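Local coordinates for C-1-tetrahydrofolate synthase, cytoplasmic, putative (Trypanosoma brucei, PDB 4CJX), which probably catalyses both NADP-dependent oxidation of methylenetetrahydrofolate and hydrolysis of the methenyl product, as a bifunctional homodimeric enzyme of one-carbon metabolism, at residues P57-I62 with K306-M311; S117-L122 with K141-L146. All coordinates share one frame; numbering follows the deposited sequence.

Contact 1 (P57-I62 with K306-M311); sequences PGLSTI and KNTLTM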
# COMPACT_ATOMS: atom_id res chain seq x y z
N PRO B 57 -17.09 10.64 23.28
CA PRO B 57 -16.89 10.34 21.86
C PRO B 57 -18.20 10.34 21.06
O PRO B 57 -19.20 9.80 21.54
CB PRO B 57 -16.30 8.94 21.87
CG PRO B 57 -15.74 8.76 23.25
CD PRO B 57 -16.63 9.54 24.14
N GLY B 58 -18.17 10.95 19.88
CA GLY B 58 -19.30 11.03 18.98
C GLY B 58 -19.00 10.30 17.67
O GLY B 58 -18.00 10.55 16.99
N LEU B 59 -19.88 9.38 17.31
CA LEU B 59 -19.73 8.60 16.11
C LEU B 59 -20.84 8.96 15.14
O LEU B 59 -22.03 8.96 15.50
CB LEU B 59 -19.82 7.12 16.44
CG LEU B 59 -19.96 6.23 15.19
CD1 LEU B 59 -18.70 6.30 14.33
CD2 LEU B 59 -20.28 4.81 15.61
N SER B 60 -20.45 9.24 13.91
CA SER B 60 -21.42 9.43 12.87
C SER B 60 -21.39 8.28 11.87
O SER B 60 -20.33 7.97 11.35
CB SER B 60 -21.15 10.73 12.12
OG SER B 60 -22.16 10.87 11.14
N THR B 61 -22.54 7.68 11.57
CA THR B 61 -22.67 6.73 10.46
C THR B 61 -23.70 7.17 9.41
O THR B 61 -24.85 7.46 9.74
CB THR B 61 -23.09 5.34 10.96
OG1 THR B 61 -24.30 5.48 11.71
CG2 THR B 61 -22.01 4.71 11.84
N ILE B 62 -23.27 7.19 8.16
CA ILE B 62 -24.09 7.54 7.02
C ILE B 62 -24.34 6.28 6.20
O ILE B 62 -23.40 5.62 5.79
CB ILE B 62 -23.38 8.57 6.12
CG1 ILE B 62 -23.10 9.87 6.90
CG2 ILE B 62 -24.21 8.85 4.88
CD1 ILE B 62 -22.23 10.85 6.14
N LYS B 306 -12.86 1.68 18.99
CA LYS B 306 -11.50 1.95 19.46
C LYS B 306 -10.88 3.17 18.72
O LYS B 306 -10.44 4.12 19.36
CB LYS B 306 -10.64 0.69 19.34
CG LYS B 306 -9.31 0.79 20.08
CD LYS B 306 -8.61 -0.55 20.15
CE LYS B 306 -7.31 -0.48 20.96
NZ LYS B 306 -6.35 -1.54 20.52
N ASN B 307 -10.91 3.16 17.39
CA ASN B 307 -10.43 4.28 16.59
C ASN B 307 -11.09 5.59 17.05
O ASN B 307 -10.43 6.61 17.23
CB ASN B 307 -10.73 4.10 15.10
CG ASN B 307 -9.87 3.04 14.44
OD1 ASN B 307 -9.07 2.38 15.09
ND2 ASN B 307 -10.05 2.87 13.13
N THR B 308 -12.40 5.52 17.25
CA THR B 308 -13.19 6.68 17.62
C THR B 308 -12.80 7.23 19.00
O THR B 308 -12.65 8.45 19.18
CB THR B 308 -14.69 6.32 17.57
OG1 THR B 308 -15.04 5.88 16.24
CG2 THR B 308 -15.53 7.50 18.00
N LEU B 309 -12.58 6.34 19.97
CA LEU B 309 -12.10 6.75 21.29
C LEU B 309 -10.69 7.33 21.20
O LEU B 309 -10.41 8.33 21.86
CB LEU B 309 -12.14 5.58 22.28
CG LEU B 309 -11.79 5.87 23.74
CD1 LEU B 309 -12.75 6.86 24.39
CD2 LEU B 309 -11.78 4.56 24.51
N THR B 310 -9.83 6.73 20.38
CA THR B 310 -8.50 7.29 20.13
C THR B 310 -8.61 8.70 19.52
O THR B 310 -7.92 9.63 19.97
CB THR B 310 -7.63 6.36 19.27
OG1 THR B 310 -7.46 5.12 19.97
CG2 THR B 310 -6.27 6.94 19.04
N MET B 311 -9.50 8.86 18.54
CA MET B 311 -9.70 10.18 17.91
C MET B 311 -10.29 11.19 18.91
O MET B 311 -9.86 12.34 18.98
CB MET B 311 -10.56 10.05 16.64
CG MET B 311 -9.89 9.22 15.54
SD MET B 311 -11.01 8.16 14.57
CE MET B 311 -11.55 9.36 13.37

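Contact 2 (S117-L122 with K141-L146); sequences SIVVQL and KDADCL. With 9L9 ((2S)-2-[[4-[[2,4-bis(azanyl)-6-oxidanylidene-1H-pyrimidin-5-yl]carbamoylamino]phenyl]carbonylamino]pentanedioic acid), chain G.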
# COMPACT_ATOMS: atom_id res chain seq x y z
N SER B 117 -15.85 11.03 14.81
CA SER B 117 -15.69 9.99 13.78
C SER B 117 -16.82 10.06 12.76
O SER B 117 -17.98 10.15 13.15
CB SER B 117 -15.74 8.59 14.43
OG SER B 117 -14.46 8.19 14.88
N ILE B 118 -16.48 9.93 11.48
CA ILE B 118 -17.45 9.81 10.40
C ILE B 118 -17.24 8.53 9.60
O ILE B 118 -16.17 8.29 9.04
CB ILE B 118 -17.34 11.00 9.43
CG1 ILE B 118 -17.66 12.31 10.16
CG2 ILE B 118 -18.27 10.81 8.23
CD1 ILE B 118 -17.23 13.55 9.41
N VAL B 119 -18.29 7.72 9.54
CA VAL B 119 -18.28 6.46 8.82
C VAL B 119 -19.27 6.56 7.66
O VAL B 119 -20.47 6.79 7.85
CB VAL B 119 -18.67 5.29 9.75
CG1 VAL B 119 -18.98 4.01 8.96
CG2 VAL B 119 -17.58 5.00 10.78
N VAL B 120 -18.77 6.37 6.44
CA VAL B 120 -19.63 6.35 5.26
C VAL B 120 -19.73 4.88 4.85
O VAL B 120 -18.80 4.33 4.29
CB VAL B 120 -19.08 7.23 4.10
CG1 VAL B 120 -19.92 7.07 2.83
CG2 VAL B 120 -18.99 8.70 4.52
N GLN B 121 -20.86 4.24 5.16
CA GLN B 121 -21.02 2.81 4.92
C GLN B 121 -20.95 2.46 3.42
O GLN B 121 -21.64 3.04 2.60
CB GLN B 121 -22.32 2.29 5.57
CG GLN B 121 -22.45 0.77 5.63
CD GLN B 121 -21.52 0.08 6.62
OE1 GLN B 121 -21.06 0.67 7.60
NE2 GLN B 121 -21.27 -1.19 6.37
N LEU B 122 -20.05 1.55 3.09
CA LEU B 122 -19.87 1.08 1.73
C LEU B 122 -20.57 -0.27 1.59
O LEU B 122 -20.67 -1.03 2.57
CB LEU B 122 -18.37 0.94 1.41
CG LEU B 122 -17.41 2.08 1.76
CD1 LEU B 122 -15.97 1.72 1.43
CD2 LEU B 122 -17.82 3.34 1.03
N LYS B 141 -11.24 12.94 11.48
CA LYS B 141 -12.50 12.17 11.68
C LYS B 141 -12.68 10.92 10.77
O LYS B 141 -13.74 10.29 10.76
CB LYS B 141 -13.72 13.08 11.50
CG LYS B 141 -13.70 14.29 12.43
CD LYS B 141 -15.02 15.01 12.47
CE LYS B 141 -14.86 16.42 13.04
NZ LYS B 141 -16.17 16.90 13.52
N ASP B 142 -11.64 10.57 10.03
CA ASP B 142 -11.68 9.45 9.08
C ASP B 142 -11.50 8.13 9.85
O ASP B 142 -10.43 7.54 9.85
CB ASP B 142 -10.60 9.67 8.02
CG ASP B 142 -10.40 8.47 7.09
OD1 ASP B 142 -11.36 7.74 6.80
OD2 ASP B 142 -9.23 8.29 6.64
N ALA B 143 -12.55 7.68 10.53
CA ALA B 143 -12.50 6.50 11.38
C ALA B 143 -12.23 5.20 10.61
O ALA B 143 -11.60 4.30 11.14
CB ALA B 143 -13.80 6.37 12.16
N ASP B 144 -12.68 5.11 9.36
CA ASP B 144 -12.40 3.95 8.53
C ASP B 144 -11.01 3.93 7.93
O ASP B 144 -10.62 2.93 7.34
CB ASP B 144 -13.37 3.84 7.38
CG ASP B 144 -14.73 3.34 7.80
OD1 ASP B 144 -14.81 2.24 8.42
OD2 ASP B 144 -15.71 4.04 7.48
N CYS B 145 -10.25 5.03 8.06
CA CYS B 145 -8.91 5.11 7.46
C CYS B 145 -9.02 4.87 5.95
O CYS B 145 -8.32 4.05 5.37
CB CYS B 145 -7.94 4.13 8.13
SG CYS B 145 -6.22 4.37 7.64
N LEU B 146 -9.94 5.57 5.32
CA LEU B 146 -10.16 5.44 3.89
C LEU B 146 -9.38 6.51 3.08
O LEU B 146 -9.15 6.33 1.88
CB LEU B 146 -11.67 5.54 3.57
CG LEU B 146 -12.41 4.21 3.66
CD1 LEU B 146 -13.90 4.46 3.71
CD2 LEU B 146 -12.06 3.27 2.49
N2A 9L9 G . -17.34 2.46 5.67
N1 9L9 G . -17.98 0.19 5.13
C2 9L9 G . -17.32 1.03 5.97
N3 9L9 G . -16.63 0.57 7.10
C4 9L9 G . -16.71 -0.82 7.25
O4A 9L9 G . -16.09 -1.20 8.23
N5A 9L9 G . -17.53 -3.04 6.71
C5 9L9 G . -17.37 -1.71 6.39
C6 9L9 G . -18.02 -1.14 5.34
N7 9L9 G . -18.74 -1.99 4.39
O8A 9L9 G . -18.78 -2.71 8.58
N9 9L9 G . -18.37 -4.80 7.87
C1B 9L9 G . -18.99 -5.51 8.86
C2B 9L9 G . -19.16 -6.89 8.66
C3B 9L9 G . -19.80 -7.71 9.59
C4B 9L9 G . -20.30 -7.17 10.78
C5B 9L9 G . -20.09 -5.79 11.02
C6B 9L9 G . -19.45 -4.97 10.07
C7B 9L9 G . -20.93 -8.07 11.82
O7B 9L9 G . -20.83 -7.73 12.98
CAW 9L9 G . -18.28 -3.45 7.76
N 9L9 G . -21.50 -9.26 11.51
CA 9L9 G . -22.03 -10.22 12.47
C 9L9 G . -21.03 -11.36 12.58
OXT 9L9 G . -20.27 -11.53 11.61
CB 9L9 G . -23.32 -10.88 12.07
CG 9L9 G . -24.15 -9.99 11.17
CD 9L9 G . -25.55 -10.51 11.13
OE1 9L9 G . -26.15 -10.63 12.20
OE2 9L9 G . -26.05 -10.82 10.04
O 9L9 G . -21.00 -12.10 13.58
O HOH W 1 -13.95 7.15 7.26

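Contact 1 (P57-I62 with K306-M311)
Pro57 and Leu309 are the residues whose CA atoms lie nearest, 6.0 Å apart; Gly58-Ile62 form the start of a strand that draws away from the helix carrying Lys306-Met311, and no hydrogen bond joins the segments. What holds them is a small apolar seam. The pyrrolidine ring of Pro57 lies alongside the Leu309 side chain, CG of the proline 3.7 Å from CD1 of the leucine. Leu309 reaches it because its CG stands trans to the backbone N (chi1 -175°), and its isobutyl group also packs on Leu41, Val45 and Leu48 of helix 30-51. Thr308 is directed toward the strand and divides its branches: methyl CG2 lies 4.2 Å from CB of Pro57 and also faces the Gly58 carbonyl, while OG1 passes 4.1 Å from CD1 of Leu59, the two side chains crossing nearly at right angles. That hydroxyl is hydrogen-bonded to Ser117 OG and to Leu304 O within its own helix, so the polar atom is satisfied although buried. The arrangement is helix-on-sheet packing of an alpha/beta domain: the long C-terminal helix 296-316 returns to lie against the catalytic domain's parallel sheet, at the beginning of strand 58-64.

Contact 2 (S117-L122 with K141-L146)
Ile118 N donates to Lys141 O over 2.9 Å, the only direct hydrogen bond between the two segments, tying strand 117-120 to an irregular loop, which then folds through an inverse gamma turn centred on Asp142 and a type I turn from Asp142 to Cys145. Beside that bond, CD1 of Ile118 rests 4.0 Å from CD of Lys141, whose extended chain carries NZ away to the carbonyls of Cys115, Asn110 and Leu109. The Ala143 methyl points at the strand, its CB 3.3 Å from OG of Ser117, the hydroxyl that is hydrogen-bonded to Thr308. Further along, a water gives hydrogen bonds to Ile118 O and Asp142 OD1 and accepts one from Asp144 N, bridging strand and turn; Asp142 OD1, through its syn lone pair, also takes Leu146 N. Asp144 projects across the Val119 side chain, and its carboxylate grips the inhibitor's diaminopyrimidinone with both oxygens: OD1 receives N3 at 2.8 Å and OD2 the amino N2A at 2.9 Å, a bidentate pairing that fixes the ring's rotation. Val119 CG1, trans to the backbone N (chi1 167°), lies 3.6 Å from OD2. The backbone of Val120 and Leu122 supplies the other partners: Val120 O takes N2A, Leu122 N gives to N1 at 171°, and Leu122 O accepts N7. The Gln121 amide lies over one face of the pyrimidine, NE2 above N7 and C6, with OE1 hydrogen-bonded to Lys77 NZ. Leu122 and Leu146 meet tip to tip, CD1 to CD1. Helix 296-316 packs on Ala143 and Ser117 through Met311, strand 58-64 runs parallel beside strand 117-120, with Leu59 and Thr61 against Val119, and helix 130-134 touches Val120, Leu122 and Leu146, the last of which also reaches Ile195 of the NADP site.

Contact 1 and contact 2 share the parallel sheet of the catalytic domain, their centres 9 Å apart. Strands 58-64 and 117-120 are neighbours there, probably linked by backbone hydrogen bonds from Ser60 N to Ser117 O and from Val119 N to Ser60 O. Along the chain contact 2 is nested inside contact 1: Pro57-Ile62 comes first, both segments of contact 2 follow, and Lys306-Met311 comes last, on the final helix, 296-316. The returning helix touches both, Met311 CE packing against Lys141 and Ala143. The principle illustrated is that a helix from the far end of the chain can pack on a sheet built early in it, here backing the strand and loop that hold the inhibitor.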